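Side-chain contacts in putative epimerase (Burkholderia cenocepacia, PDB 4LW8), which probably acts as an NAD(P)-dependent epimerase or dehydratase in the bacterial pathway of lipopolysaccharide O-antigen biosynthesis: residues R32-R37 / A88-A93; S104-V109 / A161-A166; A204-N209 / E259-L264. All coordinates share one frame; numbering follows the deposited sequence.

Interaction 1 (R32-R37 / A88-A93); sequences RYMAER and AVVHLA
Met34 meets both Val90 and Leu92, and every contact across the pair is apolar. The position of helix 29-40 by itself sets Met34 CB against Leu92 CD1, at 4.1 Å. The first torsion then carries the rest of the chain to the other partner: with CG anti to the backbone N (chi1 -165°), CG sits 4.2 Å from Val90 CG1. Beyond it the chain bends at chi2 (67°) and crosses Val90 obliquely, SD standing 4.3 Å from Val90 CG1. All of these approaches exceed 4 Å. On the strand side, Val90 brings up CG1, the branch anti to its own backbone N, while Leu92, just past the end of the strand, closes in with one methyl only.

Such contacts illustrate how a Rossmann fold is filled. Helix 29-40 follows strand 20-24 through a glycine-rich TGxxGxxG turn of the kind that, in this family, binds the dinucleotide, and it leads on to strand 44-49. Met34 reaches beyond that crossover to the next parallel strand, 88-91, on the other side of strand 20-24. The nearest CA atoms, those of Met34 and Val90, are 8.4 Å apart, and only side chains bridge the gap. Val89 and His91, which alternate with Val90, instead pack against helix 103-122, giving the alpha/beta/alpha layering, and Tyr234 of helix 227-240 adds to the packing round Met34.

Polar interactions run beside this apolar core. The imidazole of His91 is hydrogen-bonded through ND1 to Thr24 OG1 and through NE2 to Thr114 OG1, which fixes the rotation of the ring. At the outer side of the helix, Arg37 NH1 makes a salt bridge with Glu36 OE1 at 3.1 Å, though the N-H points poorly and the hydrogen bond within it is weak.

Interaction 2 (S104-V109 / A161-A166); sequences SQTYAV and AVSKLA
Tyr107 and Ser163 meet through contrasting first torsions. The tyrosine CG stands beside its backbone N (chi1 -72°), laying the ring across helix 159-172, while Ser163 OG, placed between N and carbonyl carbon (chi1 80°), is turned to Thr106 CG2, 3.5 Å away. Ser163 CB, set by the backbone, faces the tyrosine and lies obliquely by the ring, 3.6 Å from Tyr107 CD1. Val162 CG1 comes up in the ring plane at the edge, 3.7 Å from Tyr107 CE1, and Val162 CB is 3.6 Å from Tyr107 OH.

The axes of segments 104-109 and 161-166 approach to 9.0 Å and cross at -20°, nearly parallel. Ala170 of the second subunit packs on Tyr107 and Ala166 of that subunit on Val162, consistent with the four-helix dimer interface of extended short-chain dehydrogenases. Tyr160 and Lys164 have the YxxxK spacing that in those relatives marks the active site.

No hydrogen bond joins the two segments. Tyr107 OH is hydrogen-bonded to Asp159 OD1, and Ser163 OG to Asn110 ND2 and the Tyr160 carbonyl oxygen. Across the pair these two hydroxyl oxygens therefore touch carbon by van der Waals contact, their polar partners lying just beyond the segments.

Interaction 3 (A204-N209 / E259-L264); sequences AHYARN and EVLAML
Tyr206 and Leu264 mark the closest backbone approach, their CA atoms 7.1 Å apart, where the last turn of helix 198-207 comes up to the middle of helix 257-268. The first of these helices ends in a Schellman motif. Asn209, with a positive phi of 53°, is its C-prime residue; Asn209 N bonds to Tyr206 O at 3.0 Å, and Ala210 N reaches back to His205 O. The tyrosine is thus part of the very turn that stops the helix. In extended short-chain dehydrogenases this smaller C-terminal part of the fold commonly receives the sugar nucleotide, but the contact itself is structural packing.

Every contact across the pair involves Tyr206. Its ring has Leu264 CB over one face, a CH-pi contact with the carbon 3.7 Å from the ring centroid and 21° off the normal. The carbon is displaced toward the rim, so its shortest approach, 3.5 Å, is to Tyr206 CD2. Leu261 arrives differently: its CD2 methyl sits at the ring edge, near the plane, 4.1 Å from Tyr206 CE2, and the two side chains meet roughly at right angles. One leucine therefore lies over a face and the other at the edge. Tyr206 chi1, -94°, lies off the staggered value, consistent with the ring being turned toward Leu264. Val316 of helix 308-321 packs on Leu264, and Leu215 of strand 212-215 on Leu261.

The phenol end is buried but well partnered: Tyr206 OH is hydrogen-bonded to Ser265 OG and to Ile272 N, and Ser265 OG is also hydrogen-bonded to the carbonyl of Leu261. That same Leu261 O lies 3.6 Å from Tyr206 OH, a contact but no hydrogen bond.

Overall arrangement
Followed from the N terminus, the three contacts come in series, none nested in or crossing another. Interaction 1 closes the first loop, packing helix 29-40 on strand 88-91, on one face of the Rossmann-type sheet that probably binds the dinucleotide. After a short connection, part of it unmodelled (97-101), the chain enters helix 103-122, where interaction 2 opens; it closes on helix 159-172, its centre about 20 Å from that of interaction 1, joining two helices beside the subunit interface. Interaction 3 begins only afterwards, joining helices 198-207 and 257-268 in the C-terminal part of the fold, its centre about 29 Å from that of interaction 1 and 33 Å from that of interaction 2.

Interaction 1 (R32-R37 / A88-A93)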
ATOM      1  N   ARG A  32       2.697 -15.949  21.808  1.00 28.41           N
ATOM      2  CA  ARG A  32       2.679 -16.835  22.972  1.00 32.84           C
ATOM      3  C   ARG A  32       1.343 -17.564  23.102  1.00 36.37           C
ATOM      4  O   ARG A  32       1.300 -18.748  23.418  1.00 39.85           O
ATOM      5  CB  ARG A  32       2.982 -16.059  24.252  1.00 38.10           C
ATOM      6  CG  ARG A  32       2.803 -16.902  25.502  1.00 43.04           C
ATOM      7  CD  ARG A  32       3.466 -16.288  26.713  1.00 49.86           C
ATOM      8  NE  ARG A  32       2.745 -15.117  27.197  1.00 50.14           N
ATOM      9  CZ  ARG A  32       2.698 -14.740  28.470  1.00 55.54           C
ATOM     10  NH1 ARG A  32       3.314 -15.454  29.407  1.00 57.65           N
ATOM     11  NH2 ARG A  32       2.019 -13.655  28.810  1.00 55.41           N
ATOM     12  N   TYR A  33       0.256 -16.833  22.895  1.00 31.19           N
ATOM     13  CA  TYR A  33      -1.081 -17.408  22.904  1.00 31.16           C
ATOM     14  C   TYR A  33      -1.391 -18.229  21.634  1.00 32.88           C
ATOM     15  O   TYR A  33      -2.085 -19.235  21.708  1.00 29.76           O
ATOM     16  CB  TYR A  33      -2.098 -16.290  23.104  1.00 28.29           C
ATOM     17  CG  TYR A  33      -1.935 -15.658  24.468  1.00 29.92           C
ATOM     18  CD1 TYR A  33      -2.491 -16.242  25.598  1.00 31.91           C
ATOM     19  CD2 TYR A  33      -1.181 -14.503  24.631  1.00 29.78           C
ATOM     20  CE1 TYR A  33      -2.324 -15.679  26.846  1.00 33.65           C
ATOM     21  CE2 TYR A  33      -1.020 -13.923  25.878  1.00 31.60           C
ATOM     22  CZ  TYR A  33      -1.587 -14.526  26.981  1.00 33.49           C
ATOM     23  OH  TYR A  33      -1.422 -13.979  28.228  1.00 37.99           O
ATOM     24  N   MET A  34      -0.879 -17.805  20.478  1.00 24.94           N
ATOM     25  CA  MET A  34      -1.093 -18.553  19.238  1.00 24.83           C
ATOM     26  C   MET A  34      -0.458 -19.935  19.359  1.00 29.86           C
ATOM     27  O   MET A  34      -0.996 -20.944  18.880  1.00 29.63           O
ATOM     28  CB  MET A  34      -0.498 -17.812  18.032  1.00 26.60           C
ATOM     29  CG  MET A  34      -0.994 -18.342  16.688  1.00 27.31           C
ATOM     30  SD  MET A  34      -2.746 -18.006  16.442  1.00 26.37           S
ATOM     31  CE  MET A  34      -3.398 -19.672  16.235  1.00 29.90           C
ATOM     32  N   ALA A  35       0.690 -19.973  20.022  1.00 25.89           N
ATOM     33  CA  ALA A  35       1.405 -21.223  20.241  1.00 30.60           C
ATOM     34  C   ALA A  35       0.545 -22.219  21.031  1.00 38.63           C
ATOM     35  O   ALA A  35       0.381 -23.370  20.622  1.00 32.75           O
ATOM     36  CB  ALA A  35       2.718 -20.950  20.954  1.00 25.41           C
ATOM     37  N   GLU A  36      -0.025 -21.772  22.147  1.00 35.25           N
ATOM     38  CA  GLU A  36      -0.877 -22.639  22.954  1.00 37.15           C
ATOM     39  C   GLU A  36      -2.084 -23.159  22.149  1.00 36.64           C
ATOM     40  O   GLU A  36      -2.421 -24.340  22.221  1.00 34.73           O
ATOM     41  CB  GLU A  36      -1.348 -21.902  24.210  1.00 41.43           C
ATOM     42  CG  GLU A  36      -2.087 -22.784  25.220  1.00 47.25           C
ATOM     43  CD  GLU A  36      -3.538 -23.048  24.838  1.00 54.33           C
ATOM     44  OE1 GLU A  36      -4.135 -22.197  24.129  1.00 49.24           O
ATOM     45  OE2 GLU A  36      -4.070 -24.112  25.240  1.00 54.11           O
ATOM     46  N   ARG A  37      -2.740 -22.279  21.400  1.00 31.22           N
ATOM     47  CA  ARG A  37      -3.869 -22.688  20.555  1.00 36.06           C
ATOM     48  C   ARG A  37      -3.461 -23.784  19.560  1.00 38.04           C
ATOM     49  O   ARG A  37      -4.119 -24.814  19.459  1.00 37.70           O
ATOM     50  CB  ARG A  37      -4.439 -21.489  19.797  1.00 29.04           C
ATOM     51  CG  ARG A  37      -5.632 -20.825  20.480  1.00 39.18           C
ATOM     52  CD  ARG A  37      -5.255 -20.026  21.745  1.00 39.74           C
ATOM     53  NE  ARG A  37      -6.452 -19.408  22.320  1.00 35.31           N
ATOM     54  CZ  ARG A  37      -7.281 -20.036  23.152  1.00 44.18           C
ATOM     55  NH1 ARG A  37      -7.024 -21.285  23.530  1.00 45.43           N
ATOM     56  NH2 ARG A  37      -8.358 -19.419  23.615  1.00 40.71           N
ATOM     57  N   ALA A  88       0.550 -25.290   8.409  1.00 27.49           N
ATOM     58  CA  ALA A  88      -0.148 -24.049   8.781  1.00 32.24           C
ATOM     59  C   ALA A  88       0.845 -22.934   9.096  1.00 25.62           C
ATOM     60  O   ALA A  88       1.863 -23.166   9.739  1.00 23.61           O
ATOM     61  CB  ALA A  88      -1.063 -24.279   9.979  1.00 32.01           C
ATOM     62  N   VAL A  89       0.548 -21.726   8.634  1.00 23.34           N
ATOM     63  CA  VAL A  89       1.415 -20.586   8.883  1.00 19.88           C
ATOM     64  C   VAL A  89       0.612 -19.447   9.496  1.00 23.27           C
ATOM     65  O   VAL A  89      -0.481 -19.142   9.027  1.00 24.81           O
ATOM     66  CB  VAL A  89       2.102 -20.096   7.574  1.00 25.96           C
ATOM     67  CG1 VAL A  89       2.922 -18.836   7.828  1.00 22.26           C
ATOM     68  CG2 VAL A  89       2.981 -21.200   6.979  1.00 26.18           C
ATOM     69  N   VAL A  90       1.140 -18.825  10.546  1.00 21.86           N
ATOM     70  CA  VAL A  90       0.517 -17.620  11.073  1.00 26.29           C
ATOM     71  C   VAL A  90       1.567 -16.525  11.082  1.00 24.86           C
ATOM     72  O   VAL A  90       2.599 -16.639  11.729  1.00 23.34           O
ATOM     73  CB  VAL A  90      -0.069 -17.808  12.486  1.00 27.55           C
ATOM     74  CG1 VAL A  90      -0.821 -16.525  12.923  1.00 19.53           C
ATOM     75  CG2 VAL A  90      -1.024 -18.973  12.512  1.00 23.08           C
ATOM     76  N   HIS A  91       1.303 -15.468  10.334  1.00 22.78           N
ATOM     77  CA  HIS A  91       2.257 -14.380  10.198  1.00 23.10           C
ATOM     78  C   HIS A  91       1.908 -13.247  11.157  1.00 24.46           C
ATOM     79  O   HIS A  91       0.995 -12.478  10.892  1.00 27.41           O
ATOM     80  CB  HIS A  91       2.262 -13.893   8.760  1.00 20.87           C
ATOM     81  CG  HIS A  91       3.183 -12.739   8.501  1.00 24.29           C
ATOM     82  ND1 HIS A  91       4.447 -12.654   9.029  1.00 23.58           N
ATOM     83  CD2 HIS A  91       3.005 -11.627   7.740  1.00 27.74           C
ATOM     84  CE1 HIS A  91       5.023 -11.534   8.604  1.00 19.47           C
ATOM     85  NE2 HIS A  91       4.171 -10.903   7.822  1.00 27.24           N
ATOM     86  N   LEU A  92       2.628 -13.172  12.272  1.00 23.65           N
ATOM     87  CA  LEU A  92       2.356 -12.174  13.314  1.00 29.55           C
ATOM     88  C   LEU A  92       3.429 -11.096  13.377  1.00 27.22           C
ATOM     89  O   LEU A  92       3.200 -10.028  13.936  1.00 30.93           O
ATOM     90  CB  LEU A  92       2.250 -12.843  14.695  1.00 23.95           C
ATOM     91  CG  LEU A  92       1.190 -13.945  14.805  1.00 30.09           C
ATOM     92  CD1 LEU A  92       1.292 -14.676  16.146  1.00 22.60           C
ATOM     93  CD2 LEU A  92      -0.213 -13.373  14.587  1.00 20.74           C
ATOM     94  N   ALA A  93       4.615 -11.401  12.848  1.00 27.07           N
ATOM     95  CA  ALA A  93       5.760 -10.497  12.964  1.00 40.25           C
ATOM     96  C   ALA A  93       5.533  -9.229  12.153  1.00 46.39           C
ATOM     97  O   ALA A  93       5.253  -9.293  10.958  1.00 51.19           O
ATOM     98  CB  ALA A  93       7.045 -11.201  12.518  1.00 32.38           C
TER

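Interaction 2 (S104-V109 / A161-A166)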
ATOM      1  N   SER A 104      10.452   4.108   6.906  1.00 26.46           N
ATOM      2  CA  SER A 104      11.041   3.214   5.921  1.00 32.60           C
ATOM      3  C   SER A 104      11.138   1.757   6.398  1.00 33.60           C
ATOM      4  O   SER A 104      10.956   0.832   5.603  1.00 29.36           O
ATOM      5  CB  SER A 104      12.424   3.719   5.523  1.00 38.92           C
ATOM      6  OG  SER A 104      13.335   3.502   6.574  1.00 54.16           O
ATOM      7  N   GLN A 105      11.438   1.549   7.677  1.00 26.88           N
ATOM      8  CA  GLN A 105      11.532   0.200   8.216  1.00 24.52           C
ATOM      9  C   GLN A 105      10.159  -0.449   8.392  1.00 27.83           C
ATOM     10  O   GLN A 105       9.993  -1.663   8.194  1.00 25.14           O
ATOM     11  CB  GLN A 105      12.290   0.208   9.547  1.00 32.01           C
ATOM     12  CG  GLN A 105      13.793   0.050   9.368  1.00 45.68           C
ATOM     13  CD  GLN A 105      14.157  -1.256   8.653  1.00 63.27           C
ATOM     14  OE1 GLN A 105      14.349  -1.279   7.429  1.00 62.16           O
ATOM     15  NE2 GLN A 105      14.252  -2.351   9.418  1.00 63.36           N
ATOM     16  N   THR A 106       9.182   0.378   8.739  1.00 24.45           N
ATOM     17  CA  THR A 106       7.800  -0.040   8.863  1.00 31.51           C
ATOM     18  C   THR A 106       7.268  -0.558   7.532  1.00 22.90           C
ATOM     19  O   THR A 106       6.679  -1.639   7.476  1.00 25.69           O
ATOM     20  CB  THR A 106       6.911   1.122   9.345  1.00 38.29           C
ATOM     21  OG1 THR A 106       7.301   1.488  10.673  1.00 44.32           O
ATOM     22  CG2 THR A 106       5.439   0.716   9.344  1.00 33.66           C
ATOM     23  N   TYR A 107       7.491   0.197   6.457  1.00 22.86           N
ATOM     24  CA  TYR A 107       7.068  -0.278   5.134  1.00 23.25           C
ATOM     25  C   TYR A 107       7.866  -1.513   4.681  1.00 20.61           C
ATOM     26  O   TYR A 107       7.284  -2.491   4.208  1.00 23.92           O
ATOM     27  CB  TYR A 107       7.175   0.852   4.104  1.00 19.01           C
ATOM     28  CG  TYR A 107       6.101   1.903   4.296  1.00 23.59           C
ATOM     29  CD1 TYR A 107       4.761   1.606   4.034  1.00 20.12           C
ATOM     30  CD2 TYR A 107       6.415   3.181   4.752  1.00 22.88           C
ATOM     31  CE1 TYR A 107       3.759   2.569   4.193  1.00 22.21           C
ATOM     32  CE2 TYR A 107       5.422   4.152   4.925  1.00 21.06           C
ATOM     33  CZ  TYR A 107       4.100   3.834   4.638  1.00 19.77           C
ATOM     34  OH  TYR A 107       3.129   4.778   4.803  1.00 19.46           O
ATOM     35  N   ALA A 108       9.184  -1.487   4.865  1.00 22.07           N
ATOM     36  CA  ALA A 108      10.032  -2.622   4.484  1.00 28.12           C
ATOM     37  C   ALA A 108       9.640  -3.915   5.221  1.00 26.84           C
ATOM     38  O   ALA A 108       9.337  -4.932   4.580  1.00 23.84           O
ATOM     39  CB  ALA A 108      11.511  -2.297   4.739  1.00 22.94           C
ATOM     40  N   VAL A 109       9.618  -3.869   6.550  1.00 27.94           N
ATOM     41  CA  VAL A 109       9.297  -5.054   7.342  1.00 23.61           C
ATOM     42  C   VAL A 109       7.870  -5.567   7.020  1.00 30.50           C
ATOM     43  O   VAL A 109       7.678  -6.758   6.771  1.00 25.67           O
ATOM     44  CB  VAL A 109       9.412  -4.782   8.852  1.00 28.21           C
ATOM     45  CG1 VAL A 109       8.839  -5.945   9.641  1.00 27.88           C
ATOM     46  CG2 VAL A 109      10.874  -4.528   9.255  1.00 31.99           C
ATOM     47  N   ALA A 161      -0.555   1.820   9.580  1.00 24.95           N
ATOM     48  CA  ALA A 161      -1.821   1.309   9.031  1.00 21.91           C
ATOM     49  C   ALA A 161      -1.757   1.176   7.498  1.00 24.49           C
ATOM     50  O   ALA A 161      -2.295   0.225   6.925  1.00 23.85           O
ATOM     51  CB  ALA A 161      -2.989   2.212   9.457  1.00 16.98           C
ATOM     52  N   VAL A 162      -1.099   2.131   6.840  1.00 27.68           N
ATOM     53  CA  VAL A 162      -0.891   2.072   5.391  1.00 22.47           C
ATOM     54  C   VAL A 162      -0.071   0.833   5.019  1.00 22.67           C
ATOM     55  O   VAL A 162      -0.390   0.124   4.052  1.00 23.67           O
ATOM     56  CB  VAL A 162      -0.180   3.332   4.857  1.00 19.09           C
ATOM     57  CG1 VAL A 162       0.173   3.158   3.355  1.00 20.49           C
ATOM     58  CG2 VAL A 162      -1.051   4.588   5.071  1.00 17.42           C
ATOM     59  N   SER A 163       0.976   0.561   5.792  1.00 17.82           N
ATOM     60  CA  SER A 163       1.862  -0.570   5.490  1.00 20.54           C
ATOM     61  C   SER A 163       1.115  -1.891   5.645  1.00 24.15           C
ATOM     62  O   SER A 163       1.371  -2.838   4.897  1.00 22.49           O
ATOM     63  CB  SER A 163       3.136  -0.542   6.371  1.00 21.99           C
ATOM     64  OG  SER A 163       2.932  -1.056   7.686  1.00 20.97           O
ATOM     65  N   LYS A 164       0.180  -1.955   6.595  1.00 22.76           N
ATOM     66  CA  LYS A 164      -0.638  -3.167   6.775  1.00 20.84           C
ATOM     67  C   LYS A 164      -1.580  -3.381   5.591  1.00 23.36           C
ATOM     68  O   LYS A 164      -1.742  -4.505   5.103  1.00 24.98           O
ATOM     69  CB  LYS A 164      -1.443  -3.093   8.077  1.00 22.55           C
ATOM     70  CG  LYS A 164      -0.625  -3.373   9.345  1.00 26.99           C
ATOM     71  CD  LYS A 164      -0.131  -4.826   9.343  1.00 30.48           C
ATOM     72  CE  LYS A 164       0.315  -5.283  10.711  1.00 36.91           C
ATOM     73  NZ  LYS A 164       0.795  -6.696  10.644  1.00 33.50           N
ATOM     74  N   LEU A 165      -2.192  -2.300   5.124  1.00 25.03           N
ATOM     75  CA  LEU A 165      -3.053  -2.363   3.953  1.00 22.02           C
ATOM     76  C   LEU A 165      -2.248  -2.772   2.721  1.00 24.49           C
ATOM     77  O   LEU A 165      -2.685  -3.606   1.921  1.00 24.19           O
ATOM     78  CB  LEU A 165      -3.733  -1.009   3.706  1.00 19.58           C
ATOM     79  CG  LEU A 165      -4.736  -0.984   2.563  1.00 20.25           C
ATOM     80  CD1 LEU A 165      -5.846  -1.983   2.872  1.00 18.85           C
ATOM     81  CD2 LEU A 165      -5.313   0.441   2.323  1.00 17.41           C
ATOM     82  N   ALA A 166      -1.063  -2.185   2.580  1.00 27.16           N
ATOM     83  CA  ALA A 166      -0.195  -2.488   1.452  1.00 28.82           C
ATOM     84  C   ALA A 166       0.220  -3.955   1.509  1.00 26.16           C
ATOM     85  O   ALA A 166       0.307  -4.623   0.481  1.00 24.14           O
ATOM     86  CB  ALA A 166       1.022  -1.575   1.455  1.00 21.44           C
TER

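Interaction 3 (A204-N209 / E259-L264)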
ATOM      1  N   ALA A 204      -1.696  -1.453  34.743  1.00 30.02           N
ATOM      2  CA  ALA A 204      -0.460  -1.244  35.499  1.00 31.42           C
ATOM      3  C   ALA A 204      -0.657  -0.193  36.587  1.00 34.18           C
ATOM      4  O   ALA A 204      -0.187  -0.358  37.713  1.00 39.27           O
ATOM      5  CB  ALA A 204       0.680  -0.842  34.577  1.00 28.77           C
ATOM      6  N   HIS A 205      -1.366   0.880  36.257  1.00 30.27           N
ATOM      7  CA  HIS A 205      -1.619   1.921  37.245  1.00 35.57           C
ATOM      8  C   HIS A 205      -2.485   1.396  38.387  1.00 42.50           C
ATOM      9  O   HIS A 205      -2.151   1.585  39.558  1.00 42.49           O
ATOM     10  CB  HIS A 205      -2.288   3.149  36.618  1.00 32.71           C
ATOM     11  CG  HIS A 205      -1.344   4.046  35.878  1.00 31.22           C
ATOM     12  ND1 HIS A 205      -0.689   3.663  34.724  1.00 28.96           N
ATOM     13  CD2 HIS A 205      -0.932   5.313  36.139  1.00 31.54           C
ATOM     14  CE1 HIS A 205       0.064   4.660  34.296  1.00 36.52           C
ATOM     15  NE2 HIS A 205      -0.056   5.668  35.144  1.00 36.90           N
ATOM     16  N   TYR A 206      -3.593   0.740  38.057  1.00 38.11           N
ATOM     17  CA  TYR A 206      -4.479   0.250  39.104  1.00 36.43           C
ATOM     18  C   TYR A 206      -3.816  -0.848  39.928  1.00 37.47           C
ATOM     19  O   TYR A 206      -4.028  -0.938  41.139  1.00 37.48           O
ATOM     20  CB  TYR A 206      -5.787  -0.270  38.511  1.00 31.95           C
ATOM     21  CG  TYR A 206      -6.910   0.746  38.472  1.00 34.88           C
ATOM     22  CD1 TYR A 206      -7.659   1.030  39.615  1.00 36.43           C
ATOM     23  CD2 TYR A 206      -7.238   1.401  37.294  1.00 33.52           C
ATOM     24  CE1 TYR A 206      -8.700   1.949  39.584  1.00 42.43           C
ATOM     25  CE2 TYR A 206      -8.282   2.326  37.251  1.00 35.90           C
ATOM     26  CZ  TYR A 206      -9.005   2.596  38.397  1.00 41.63           C
ATOM     27  OH  TYR A 206     -10.035   3.502  38.357  1.00 44.91           O
ATOM     28  N   ALA A 207      -2.980  -1.652  39.281  1.00 36.78           N
ATOM     29  CA  ALA A 207      -2.352  -2.786  39.951  1.00 40.10           C
ATOM     30  C   ALA A 207      -1.426  -2.336  41.069  1.00 43.11           C
ATOM     31  O   ALA A 207      -1.295  -3.023  42.086  1.00 41.52           O
ATOM     32  CB  ALA A 207      -1.587  -3.650  38.938  1.00 41.70           C
ATOM     33  N   ARG A 208      -0.770  -1.192  40.880  1.00 40.70           N
ATOM     34  CA  ARG A 208       0.143  -0.658  41.889  1.00 42.33           C
ATOM     35  C   ARG A 208      -0.530   0.462  42.701  1.00 45.51           C
ATOM     36  O   ARG A 208       0.138   1.264  43.360  1.00 45.76           O
ATOM     37  CB  ARG A 208       1.427  -0.146  41.235  1.00 41.16           C
ATOM     38  CG  ARG A 208       1.227   1.096  40.396  1.00 43.87           C
ATOM     39  CD  ARG A 208       2.489   1.519  39.673  1.00 49.84           C
ATOM     40  NE  ARG A 208       2.331   2.877  39.168  1.00 59.00           N
ATOM     41  CZ  ARG A 208       2.263   3.221  37.887  1.00 63.28           C
ATOM     42  NH1 ARG A 208       2.361   2.302  36.925  1.00 62.55           N
ATOM     43  NH2 ARG A 208       2.106   4.502  37.571  1.00 60.39           N
ATOM     44  N   ASN A 209      -1.857   0.518  42.628  1.00 47.97           N
ATOM     45  CA  ASN A 209      -2.644   1.524  43.340  1.00 45.46           C
ATOM     46  C   ASN A 209      -2.195   2.956  43.077  1.00 37.97           C
ATOM     47  O   ASN A 209      -2.127   3.765  44.001  1.00 39.38           O
ATOM     48  CB  ASN A 209      -2.597   1.261  44.851  1.00 47.95           C
ATOM     49  CG  ASN A 209      -3.162  -0.089  45.224  1.00 55.26           C
ATOM     50  OD1 ASN A 209      -4.343  -0.366  45.010  1.00 56.95           O
ATOM     51  ND2 ASN A 209      -2.314  -0.947  45.781  1.00 63.88           N
ATOM     52  N   GLU A 259     -16.140   3.476  30.878  1.00 37.09           N
ATOM     53  CA  GLU A 259     -16.608   2.134  31.226  1.00 40.59           C
ATOM     54  C   GLU A 259     -15.452   1.252  31.693  1.00 40.62           C
ATOM     55  O   GLU A 259     -15.596   0.477  32.641  1.00 39.78           O
ATOM     56  CB  GLU A 259     -17.299   1.458  30.034  1.00 44.05           C
ATOM     57  CG  GLU A 259     -18.596   2.119  29.539  1.00 52.60           C
ATOM     58  CD  GLU A 259     -19.093   1.483  28.240  1.00 61.90           C
ATOM     59  OE1 GLU A 259     -19.712   0.396  28.298  1.00 68.88           O
ATOM     60  OE2 GLU A 259     -18.849   2.058  27.157  1.00 58.53           O
ATOM     61  N   VAL A 260     -14.305   1.383  31.031  1.00 29.55           N
ATOM     62  CA  VAL A 260     -13.140   0.581  31.375  1.00 29.24           C
ATOM     63  C   VAL A 260     -12.627   0.992  32.754  1.00 35.38           C
ATOM     64  O   VAL A 260     -12.364   0.137  33.609  1.00 35.17           O
ATOM     65  CB  VAL A 260     -12.020   0.719  30.320  1.00 32.43           C
ATOM     66  CG1 VAL A 260     -10.778  -0.044  30.760  1.00 31.35           C
ATOM     67  CG2 VAL A 260     -12.500   0.185  28.976  1.00 28.66           C
ATOM     68  N   LEU A 261     -12.519   2.302  32.976  1.00 31.85           N
ATOM     69  CA  LEU A 261     -12.131   2.816  34.284  1.00 36.90           C
ATOM     70  C   LEU A 261     -13.076   2.306  35.371  1.00 39.17           C
ATOM     71  O   LEU A 261     -12.630   1.895  36.436  1.00 40.87           O
ATOM     72  CB  LEU A 261     -12.109   4.355  34.285  1.00 38.69           C
ATOM     73  CG  LEU A 261     -10.972   4.990  33.478  1.00 39.55           C
ATOM     74  CD1 LEU A 261     -11.212   6.493  33.249  1.00 36.02           C
ATOM     75  CD2 LEU A 261      -9.646   4.731  34.187  1.00 37.88           C
ATOM     76  N   ALA A 262     -14.376   2.317  35.096  1.00 38.51           N
ATOM     77  CA  ALA A 262     -15.348   1.873  36.092  1.00 40.84           C
ATOM     78  C   ALA A 262     -15.149   0.394  36.445  1.00 42.36           C
ATOM     79  O   ALA A 262     -15.287   0.009  37.609  1.00 39.97           O
ATOM     80  CB  ALA A 262     -16.758   2.122  35.601  1.00 40.60           C
ATOM     81  N   MET A 263     -14.810  -0.422  35.446  1.00 40.17           N
ATOM     82  CA  MET A 263     -14.538  -1.848  35.660  1.00 39.96           C
ATOM     83  C   MET A 263     -13.326  -2.067  36.556  1.00 41.43           C
ATOM     84  O   MET A 263     -13.320  -2.947  37.425  1.00 38.21           O
ATOM     85  CB  MET A 263     -14.309  -2.568  34.329  1.00 36.17           C
ATOM     86  CG  MET A 263     -15.561  -2.816  33.503  1.00 36.01           C
ATOM     87  SD  MET A 263     -15.171  -3.549  31.889  1.00 48.87           S
ATOM     88  CE  MET A 263     -16.797  -3.541  31.156  1.00 72.18           C
ATOM     89  N   LEU A 264     -12.287  -1.279  36.310  1.00 37.34           N
ATOM     90  CA  LEU A 264     -11.050  -1.423  37.050  1.00 38.23           C
ATOM     91  C   LEU A 264     -11.214  -0.889  38.460  1.00 41.68           C
ATOM     92  O   LEU A 264     -10.641  -1.441  39.402  1.00 38.15           O
ATOM     93  CB  LEU A 264      -9.907  -0.716  36.321  1.00 33.80           C
ATOM     94  CG  LEU A 264      -9.415  -1.432  35.055  1.00 28.79           C
ATOM     95  CD1 LEU A 264      -8.578  -0.491  34.199  1.00 27.42           C
ATOM     96  CD2 LEU A 264      -8.605  -2.679  35.421  1.00 29.00           C
TER